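PDB 4UEK: galactitol 1-phosphate 5-dehydrogenase from Escherichia coli, which oxidises galactitol 1-phosphate to D-tagatose 6-phosphate with NAD+ as the hydride acceptor, as a zinc-containing member of the alcohol dehydrogenase family. Local coordinates for residues P145-L150 against Q297-A302; R44-G49 against Q328-I333; V12-S17 against S322-A327. All blocks are in the same frame, centred on the assembly; numbering follows the deposited sequence.

Interaction 1 (P145-L150 against Q297-A302)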
loop_
_atom_site.group_PDB
_atom_site.type_symbol
_atom_site.label_atom_id
_atom_site.label_comp_id
_atom_site.label_asym_id
_atom_site.label_seq_id
_atom_site.Cartn_x
_atom_site.Cartn_y
_atom_site.Cartn_z
ATOM N N PRO A 145 0.628 -7.047 23.150
ATOM C CA PRO A 145 -0.439 -6.786 22.166
ATOM C C PRO A 145 -0.825 -5.314 21.985
ATOM O O PRO A 145 -1.259 -4.957 20.879
ATOM C CB PRO A 145 -1.632 -7.600 22.707
ATOM C CG PRO A 145 -1.242 -8.072 24.033
ATOM C CD PRO A 145 0.235 -8.121 24.080
ATOM N N ILE A 146 -0.664 -4.489 23.025
ATOM C CA ILE A 146 -0.806 -3.025 22.900
ATOM C C ILE A 146 0.128 -2.457 21.840
ATOM O O ILE A 146 -0.299 -1.699 20.968
ATOM C CB ILE A 146 -0.500 -2.283 24.241
ATOM C CG1 ILE A 146 -1.480 -2.691 25.348
ATOM C CG2 ILE A 146 -0.575 -0.780 24.056
ATOM C CD1 ILE A 146 -2.827 -2.458 24.943
ATOM N N THR A 147 1.410 -2.834 21.916
ATOM C CA THR A 147 2.419 -2.263 21.023
ATOM C C THR A 147 2.185 -2.658 19.576
ATOM O O THR A 147 2.733 -2.023 18.672
ATOM C CB THR A 147 3.889 -2.673 21.370
ATOM O OG1 THR A 147 4.049 -4.088 21.257
ATOM C CG2 THR A 147 4.334 -2.188 22.734
ATOM N N VAL A 148 1.394 -3.700 19.341
ATOM C CA VAL A 148 1.108 -4.098 17.965
ATOM C C VAL A 148 0.314 -2.993 17.272
ATOM O O VAL A 148 0.695 -2.520 16.196
ATOM C CB VAL A 148 0.354 -5.433 17.896
ATOM C CG1 VAL A 148 -0.152 -5.673 16.486
ATOM C CG2 VAL A 148 1.290 -6.572 18.320
ATOM N N GLY A 149 -0.770 -2.564 17.909
ATOM C CA GLY A 149 -1.532 -1.427 17.438
ATOM C C GLY A 149 -0.737 -0.135 17.360
ATOM O O GLY A 149 -0.862 0.611 16.381
ATOM N N LEU A 150 0.074 0.145 18.383
ATOM C CA LEU A 150 0.868 1.370 18.424
ATOM C C LEU A 150 1.922 1.420 17.309
ATOM O O LEU A 150 2.237 2.493 16.792
ATOM C CB LEU A 150 1.565 1.523 19.778
ATOM C CG LEU A 150 0.654 1.607 21.012
ATOM C CD1 LEU A 150 1.488 1.780 22.306
ATOM C CD2 LEU A 150 -0.374 2.730 20.853
ATOM N N GLN A 297 9.844 3.052 21.150
ATOM C CA GLN A 297 8.991 3.985 21.868
ATOM C C GLN A 297 7.593 3.416 22.092
ATOM O O GLN A 297 6.912 3.793 23.055
ATOM C CB GLN A 297 8.924 5.313 21.112
ATOM C CG GLN A 297 8.136 6.416 21.815
ATOM C CD GLN A 297 8.494 6.570 23.289
ATOM O OE1 GLN A 297 7.605 6.643 24.150
ATOM N NE2 GLN A 297 9.794 6.634 23.587
ATOM N N GLU A 298 7.178 2.502 21.216
ATOM C CA GLU A 298 5.908 1.800 21.367
ATOM C C GLU A 298 5.752 1.175 22.757
ATOM O O GLU A 298 4.698 1.261 23.375
ATOM C CB GLU A 298 5.768 0.703 20.310
ATOM C CG GLU A 298 5.661 1.198 18.876
ATOM C CD GLU A 298 7.000 1.193 18.141
ATOM O OE1 GLU A 298 8.063 1.153 18.806
ATOM O OE2 GLU A 298 6.984 1.235 16.889
ATOM N N TRP A 299 6.804 0.529 23.232
ATOM C CA TRP A 299 6.761 -0.130 24.528
ATOM C C TRP A 299 6.661 0.877 25.669
ATOM O O TRP A 299 5.956 0.648 26.647
ATOM C CB TRP A 299 7.988 -1.019 24.696
ATOM C CG TRP A 299 7.924 -2.161 23.758
ATOM C CD1 TRP A 299 8.114 -2.114 22.401
ATOM C CD2 TRP A 299 7.584 -3.508 24.070
ATOM N NE1 TRP A 299 7.936 -3.351 21.858
ATOM C CE2 TRP A 299 7.619 -4.235 22.861
ATOM C CE3 TRP A 299 7.284 -4.189 25.264
ATOM C CZ2 TRP A 299 7.341 -5.597 22.803
ATOM C CZ3 TRP A 299 7.013 -5.525 25.210
ATOM C CH2 TRP A 299 7.049 -6.230 23.984
ATOM N N GLU A 300 7.371 1.992 25.540
ATOM C CA GLU A 300 7.275 3.063 26.532
ATOM C C GLU A 300 5.854 3.616 26.570
ATOM O O GLU A 300 5.287 3.843 27.636
ATOM C CB GLU A 300 8.266 4.183 26.214
ATOM C CG GLU A 300 9.141 4.555 27.372
ATOM C CD GLU A 300 10.080 3.435 27.750
ATOM O OE1 GLU A 300 10.872 3.016 26.885
ATOM O OE2 GLU A 300 10.015 2.965 28.906
ATOM N N THR A 301 5.284 3.830 25.394
ATOM C CA THR A 301 3.937 4.372 25.286
ATOM C C THR A 301 2.885 3.421 25.870
ATOM O O THR A 301 1.942 3.850 26.543
ATOM C CB THR A 301 3.604 4.684 23.823
ATOM O OG1 THR A 301 4.575 5.605 23.314
ATOM C CG2 THR A 301 2.208 5.296 23.695
ATOM N N ALA A 302 3.037 2.132 25.603
ATOM C CA ALA A 302 2.132 1.131 26.164
ATOM C C ALA A 302 2.126 1.200 27.681
ATOM O O ALA A 302 1.070 1.249 28.308
ATOM C CB ALA A 302 2.533 -0.272 25.706
#

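Interaction 2 (R44-G49 against Q328-I333)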
loop_
_atom_site.group_PDB
_atom_site.type_symbol
_atom_site.label_atom_id
_atom_site.label_comp_id
_atom_site.label_asym_id
_atom_site.label_seq_id
_atom_site.Cartn_x
_atom_site.Cartn_y
_atom_site.Cartn_z
ATOM N N ARG A 44 -1.524 -21.670 14.539
ATOM C CA ARG A 44 -0.399 -22.486 15.000
ATOM C C ARG A 44 -0.869 -23.745 15.719
ATOM O O ARG A 44 -0.203 -24.779 15.679
ATOM C CB ARG A 44 0.517 -21.685 15.934
ATOM C CG ARG A 44 1.275 -20.567 15.253
ATOM C CD ARG A 44 2.293 -19.888 16.186
ATOM N NE ARG A 44 2.769 -18.679 15.525
ATOM C CZ ARG A 44 2.524 -17.446 15.950
ATOM N NH1 ARG A 44 1.851 -17.251 17.086
ATOM N NH2 ARG A 44 2.979 -16.408 15.253
ATOM N N ILE A 45 -2.006 -23.653 16.402
ATOM C CA ILE A 45 -2.529 -24.811 17.103
ATOM C C ILE A 45 -3.406 -25.667 16.192
ATOM O O ILE A 45 -3.274 -26.893 16.181
ATOM C CB ILE A 45 -3.344 -24.408 18.361
ATOM C CG1 ILE A 45 -2.473 -23.622 19.339
ATOM C CG2 ILE A 45 -3.897 -25.641 19.059
ATOM C CD1 ILE A 45 -3.257 -22.927 20.437
ATOM N N PHE A 46 -4.283 -25.034 15.413
ATOM C CA PHE A 46 -5.342 -25.780 14.722
ATOM C C PHE A 46 -5.265 -25.809 13.194
ATOM O O PHE A 46 -6.134 -26.389 12.545
ATOM C CB PHE A 46 -6.718 -25.225 15.114
ATOM C CG PHE A 46 -7.041 -25.369 16.573
ATOM C CD1 PHE A 46 -7.214 -26.621 17.135
ATOM C CD2 PHE A 46 -7.182 -24.253 17.376
ATOM C CE1 PHE A 46 -7.510 -26.760 18.483
ATOM C CE2 PHE A 46 -7.486 -24.384 18.729
ATOM C CZ PHE A 46 -7.651 -25.639 19.279
ATOM N N LYS A 47 -4.257 -25.182 12.605
ATOM C CA LYS A 47 -4.142 -25.209 11.150
ATOM C C LYS A 47 -2.722 -25.576 10.742
ATOM O O LYS A 47 -2.248 -25.183 9.675
ATOM C CB LYS A 47 -4.561 -23.863 10.555
ATOM C CG LYS A 47 -6.050 -23.579 10.718
ATOM C CD LYS A 47 -6.400 -22.117 10.461
ATOM C CE LYS A 47 -6.078 -21.701 9.026
ATOM N NZ LYS A 47 -6.426 -20.270 8.769
ATOM N N ASN A 48 -2.073 -26.352 11.606
ATOM C CA ASN A 48 -0.677 -26.756 11.462
ATOM C C ASN A 48 0.228 -25.657 10.921
ATOM O O ASN A 48 1.038 -25.890 10.027
ATOM C CB ASN A 48 -0.577 -27.997 10.582
ATOM C CG ASN A 48 -0.445 -29.266 11.397
ATOM O OD1 ASN A 48 0.655 -29.786 11.572
ATOM N ND2 ASN A 48 -1.563 -29.762 11.916
ATOM N N GLY A 49 0.090 -24.460 11.484
ATOM C CA GLY A 49 0.837 -23.308 11.021
ATOM C C GLY A 49 2.076 -22.954 11.825
ATOM O O GLY A 49 2.660 -21.889 11.633
ATOM N N GLN A 328 -7.858 -26.686 28.487
ATOM C CA GLN A 328 -9.203 -27.063 28.048
ATOM C C GLN A 328 -9.931 -25.903 27.356
ATOM O O GLN A 328 -10.654 -26.112 26.382
ATOM C CB GLN A 328 -10.035 -27.570 29.220
ATOM C CG GLN A 328 -11.365 -28.163 28.789
ATOM C CD GLN A 328 -11.213 -29.249 27.730
ATOM O OE1 GLN A 328 -10.367 -30.135 27.845
ATOM N NE2 GLN A 328 -12.033 -29.178 26.688
ATOM N N ALA A 329 -9.747 -24.692 27.875
ATOM C CA ALA A 329 -10.236 -23.473 27.226
ATOM C C ALA A 329 -9.728 -23.368 25.786
ATOM O O ALA A 329 -10.487 -23.053 24.875
ATOM C CB ALA A 329 -9.811 -22.247 28.019
ATOM N N VAL A 330 -8.442 -23.643 25.594
ATOM C CA VAL A 330 -7.842 -23.612 24.268
ATOM C C VAL A 330 -8.470 -24.663 23.365
ATOM O O VAL A 330 -8.847 -24.365 22.238
ATOM C CB VAL A 330 -6.323 -23.819 24.336
ATOM C CG1 VAL A 330 -5.750 -24.047 22.944
ATOM C CG2 VAL A 330 -5.673 -22.610 25.003
ATOM N N ARG A 331 -8.591 -25.889 23.866
ATOM C CA ARG A 331 -9.233 -26.958 23.115
ATOM C C ARG A 331 -10.654 -26.574 22.695
ATOM O O ARG A 331 -11.057 -26.831 21.564
ATOM C CB ARG A 331 -9.255 -28.251 23.940
ATOM C CG ARG A 331 -7.872 -28.830 24.220
ATOM C CD ARG A 331 -7.942 -30.257 24.761
ATOM N NE ARG A 331 -8.040 -30.293 26.213
ATOM C CZ ARG A 331 -6.997 -30.359 27.033
ATOM N NH1 ARG A 331 -5.765 -30.394 26.549
ATOM N NH2 ARG A 331 -7.187 -30.386 28.340
ATOM N N ASP A 332 -11.398 -25.940 23.597
ATOM C CA ASP A 332 -12.784 -25.547 23.319
ATOM C C ASP A 332 -12.907 -24.538 22.172
ATOM O O ASP A 332 -13.960 -24.437 21.545
ATOM C CB ASP A 332 -13.443 -24.967 24.574
ATOM C CG ASP A 332 -13.769 -26.028 25.613
ATOM O OD1 ASP A 332 -13.760 -27.228 25.266
ATOM O OD2 ASP A 332 -14.047 -25.664 26.776
ATOM N N ILE A 333 -11.840 -23.794 21.897
ATOM C CA ILE A 333 -11.858 -22.864 20.774
ATOM C C ILE A 333 -12.042 -23.633 19.480
ATOM O O ILE A 333 -12.812 -23.224 18.604
ATOM C CB ILE A 333 -10.567 -22.030 20.680
ATOM C CG1 ILE A 333 -10.295 -21.305 21.999
ATOM C CG2 ILE A 333 -10.652 -21.039 19.520
ATOM C CD1 ILE A 333 -11.469 -20.528 22.499
#

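Interaction 3 (V12-S17 against S322-A327)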
loop_
_atom_site.group_PDB
_atom_site.type_symbol
_atom_site.label_atom_id
_atom_site.label_comp_id
_atom_site.label_asym_id
_atom_site.label_seq_id
_atom_site.Cartn_x
_atom_site.Cartn_y
_atom_site.Cartn_z
ATOM N N VAL A 12 -3.593 -30.534 22.244
ATOM C CA VAL A 12 -3.054 -29.653 23.268
ATOM C C VAL A 12 -2.800 -30.444 24.558
ATOM O O VAL A 12 -3.713 -31.057 25.112
ATOM C CB VAL A 12 -4.008 -28.471 23.542
ATOM C CG1 VAL A 12 -3.459 -27.581 24.642
ATOM C CG2 VAL A 12 -4.228 -27.666 22.273
ATOM N N ARG A 13 -1.553 -30.425 25.025
ATOM C CA ARG A 13 -1.112 -31.251 26.150
ATOM C C ARG A 13 -0.557 -30.430 27.305
ATOM O O ARG A 13 0.091 -29.418 27.086
ATOM C CB ARG A 13 -0.012 -32.215 25.711
ATOM C CG ARG A 13 -0.483 -33.586 25.318
ATOM C CD ARG A 13 0.697 -34.325 24.664
ATOM N NE ARG A 13 0.325 -35.585 24.053
ATOM C CZ ARG A 13 0.722 -35.963 22.837
ATOM N NH1 ARG A 13 1.430 -35.137 22.070
ATOM N NH2 ARG A 13 0.344 -37.153 22.346
ATOM N N VAL A 14 -0.752 -30.899 28.531
ATOM C CA VAL A 14 -0.007 -30.353 29.659
ATOM C C VAL A 14 1.127 -31.311 29.976
ATOM O O VAL A 14 0.886 -32.477 30.263
ATOM C CB VAL A 14 -0.879 -30.157 30.913
ATOM C CG1 VAL A 14 -0.003 -29.781 32.102
ATOM C CG2 VAL A 14 -1.952 -29.099 30.658
ATOM N N ALA A 15 2.361 -30.828 29.907
ATOM C CA ALA A 15 3.516 -31.691 30.103
ATOM C C ALA A 15 4.357 -31.250 31.286
ATOM O O ALA A 15 4.296 -30.092 31.708
ATOM C CB ALA A 15 4.371 -31.726 28.843
ATOM N N GLU A 16 5.142 -32.187 31.812
ATOM C CA GLU A 16 6.051 -31.919 32.913
ATOM C C GLU A 16 7.488 -31.971 32.409
ATOM O O GLU A 16 7.878 -32.903 31.706
ATOM C CB GLU A 16 5.837 -32.926 34.045
ATOM C CG GLU A 16 6.719 -32.702 35.267
ATOM C CD GLU A 16 6.096 -31.755 36.279
ATOM O OE1 GLU A 16 4.850 -31.644 36.313
ATOM O OE2 GLU A 16 6.857 -31.117 37.038
ATOM N N SER A 17 8.277 -30.970 32.772
ATOM C CA SER A 17 9.653 -30.895 32.307
ATOM C C SER A 17 10.548 -30.344 33.408
ATOM O O SER A 17 10.066 -29.921 34.453
ATOM C CB SER A 17 9.740 -30.023 31.049
ATOM O OG SER A 17 10.959 -30.240 30.368
ATOM N N SER A 322 -5.258 -21.899 35.667
ATOM C CA SER A 322 -3.949 -22.533 35.618
ATOM C C SER A 322 -3.902 -23.543 34.460
ATOM O O SER A 322 -4.764 -23.535 33.583
ATOM C CB SER A 322 -3.618 -23.205 36.952
ATOM O OG SER A 322 -2.224 -23.448 37.065
ATOM N N PHE A 323 -2.906 -24.417 34.464
ATOM C CA PHE A 323 -2.572 -25.180 33.260
ATOM C C PHE A 323 -3.715 -26.049 32.725
ATOM O O PHE A 323 -4.033 -25.977 31.536
ATOM C CB PHE A 323 -1.327 -26.027 33.524
ATOM C CG PHE A 323 -0.082 -25.202 33.669
ATOM C CD1 PHE A 323 0.638 -24.813 32.547
ATOM C CD2 PHE A 323 0.347 -24.777 34.917
ATOM C CE1 PHE A 323 1.780 -24.036 32.670
ATOM C CE2 PHE A 323 1.482 -23.994 35.041
ATOM C CZ PHE A 323 2.196 -23.623 33.907
ATOM N N GLU A 324 -4.354 -26.836 33.585
ATOM C CA GLU A 324 -5.418 -27.721 33.102
ATOM C C GLU A 324 -6.641 -26.952 32.582
ATOM O O GLU A 324 -7.205 -27.322 31.557
ATOM C CB GLU A 324 -5.852 -28.710 34.187
ATOM C CG GLU A 324 -4.830 -29.798 34.506
ATOM C CD GLU A 324 -4.530 -30.722 33.324
ATOM O OE1 GLU A 324 -5.307 -30.734 32.340
ATOM O OE2 GLU A 324 -3.508 -31.442 33.382
ATOM N N SER A 325 -7.066 -25.892 33.264
ATOM C CA SER A 325 -8.248 -25.185 32.774
ATOM C C SER A 325 -7.898 -24.357 31.542
ATOM O O SER A 325 -8.721 -24.212 30.644
ATOM C CB SER A 325 -8.890 -24.302 33.851
ATOM O OG SER A 325 -8.004 -23.320 34.326
ATOM N N PHE A 326 -6.678 -23.827 31.483
ATOM C CA PHE A 326 -6.267 -23.059 30.307
ATOM C C PHE A 326 -6.204 -23.970 29.073
ATOM O O PHE A 326 -6.710 -23.625 28.003
ATOM C CB PHE A 326 -4.921 -22.361 30.560
ATOM C CG PHE A 326 -4.298 -21.757 29.328
ATOM C CD1 PHE A 326 -4.624 -20.469 28.922
ATOM C CD2 PHE A 326 -3.358 -22.462 28.599
ATOM C CE1 PHE A 326 -4.034 -19.909 27.799
ATOM C CE2 PHE A 326 -2.766 -21.905 27.465
ATOM C CZ PHE A 326 -3.105 -20.632 27.071
ATOM N N ALA A 327 -5.597 -25.139 29.225
ATOM C CA ALA A 327 -5.514 -26.090 28.129
ATOM C C ALA A 327 -6.902 -26.454 27.593
ATOM O O ALA A 327 -7.108 -26.505 26.382
ATOM C CB ALA A 327 -4.774 -27.339 28.568
#

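Interaction 1 (P145-L150 against Q297-A302)
Thr147 sets its methyl group squarely over the five-membered ring of Trp299. Thr147 CG2 lies 3.6 Å from the centroid of that ring and only 5° off the normal, a clear CH-pi contact. The chi1 of Thr147 (62°) puts OG1 between the backbone N and the carbonyl carbon and directs CG2 at the indole. OG1 bonds to Glu144 O and Asn289 ND2, which should fix the rotation. Trp299 is held in turn through NE1, which bonds to Asn289 O. The Thr147 methyl also meets the backbone, with CG2 3.5 Å from Glu298 O. Leu150 approaches the same carbonyl, its CD1 3.4 Å from Glu298 O and 3.8 Å from Thr301 CG2. Ile146 CG2 packs 3.6 Å from Ala302 CB. The helical segments 145-150 and 297-302 approach to 8.8 Å between axes, their directions 120° apart. Glu298 bends at chi2; its buried carboxylate bonds to Ser291, His151 and His154. Replacing Trp299 with an alanine would probably leave the Thr147 methyl without its aromatic face and Asn289 O without its indole donor. The indole also lies about 4 Å from the side chain of Glu144, a catalytic zinc ligand by similarity. Across the interface, carbon groups thus pack on carbon, on the indole face and on one backbone carbonyl, while neighbouring residues satisfy the buried polar groups.

Interaction 2 (R44-G49 against Q328-I333)
Ile45 and Phe46 meet Val330 where helix 41-46 of the GroES-like catalytic domain faces helix 323-333 from near the C terminus. The side chains of Ile45 and Val330 cross at about a right angle. Ile45 CD1 touches Val330 CG1 at 3.7 Å. Phe46 comes in by its edge instead. Phe46 CZ lies 3.4 Å from Val330 O, and that oxygen sits near the plane of the ring, so the positive rim of the phenyl group faces a carbonyl. CG anti to the carbonyl carbon (chi1 -63°) carries the ring so that its CZ edge meets the helix backbone. One of its faces is covered by its own neighbour, because Ile45 CG2 stands 3.6 Å above the plane of the Phe46 ring, over its centre. Ile45 therefore buttresses the ring with one branch and reaches Val330 with the other. Ile333 adds a looser touch, its CB 4.3 Å from Phe46 CE2 and oblique to the ring. Val12, on strand 11-16, packs on both Ile45 and Val330 and closes this small apolar core. Helix 41-46 comes soon after Cys38, a ligand of the catalytic zinc by similarity. On helix 323-333 Arg331 NE and NH2 both bond to Gln328 OE1, and Gln328 NE2 donates to Asp332 OD1. The bond from Arg331 NE to Gln328 OE1 is 2.8 Å long, with an N-H...O angle of 163°.

Interaction 3 (V12-S17 against S322-A327)
Val14 and Glu324 are brought together by their torsions. In Val14 CG1 is anti to the backbone N and CG2 anti to the carbonyl carbon (chi1 172°), which lets both methyls meet the helix. Glu324 starts with CG anti to the carbonyl carbon and then bends at chi2 (-63°), which folds the carboxylate back over the valine. The setting is the N-terminal beta-hairpin of strands 2-7 and 11-16, against which helix 323-333 packs. Strand 12-16 and helix 323-327 run nearly antiparallel, at 162°, with axes 8.7 Å apart. Val12 and Val14 point their side chains at the helix, while Arg13 between them points away and pairs with Asp7 across the hairpin. Ala327 is the small residue that takes both valines. Ala327 CB is 3.9 Å from Val14 CG2 and 4.1 Å from Val12 CG1. One turn earlier Phe323 offers its CB, 4.2 Å from Val14 CG1, and its backbone oxygen lies against Val14 CG2. The Phe323 ring goes on to Val4 of the hairpin and to Leu344 of strand 341-344. Phe326, on another face of the helix, packs on Val342 and Leu344. The helix thus packs on both the hairpin and strand 341-344, joining the two ends of the chain. The contact is plain apolar packing away from the zinc sites, edged by one charged group. Glu324 crosses Val14 obliquely, and its carboxylate lies against the Val14 side chain. Glu324 OE2 is 3.8 Å from Val14 CB.

How the interactions relate
From the N terminus, strand 11-16 is the first part involved. It meets helix 323-333 in interaction 3, closing a loop of some 300 residues. Helix 41-46 follows and meets a later part of the same helix in interaction 2. The two loops cross; the contacts touch at strand 11-16 and share helix 323-333. Interaction 1 falls within both loops. It joins helix 143-155 to helix 297-307, with the strands of the Rossmann-type parallel sheet between them in sequence. Its centre is 26 Å from that of interaction 2 and 29 Å from that of interaction 3. Interactions 2 and 3 bind the C-terminal helix to the N-terminal part of the fold.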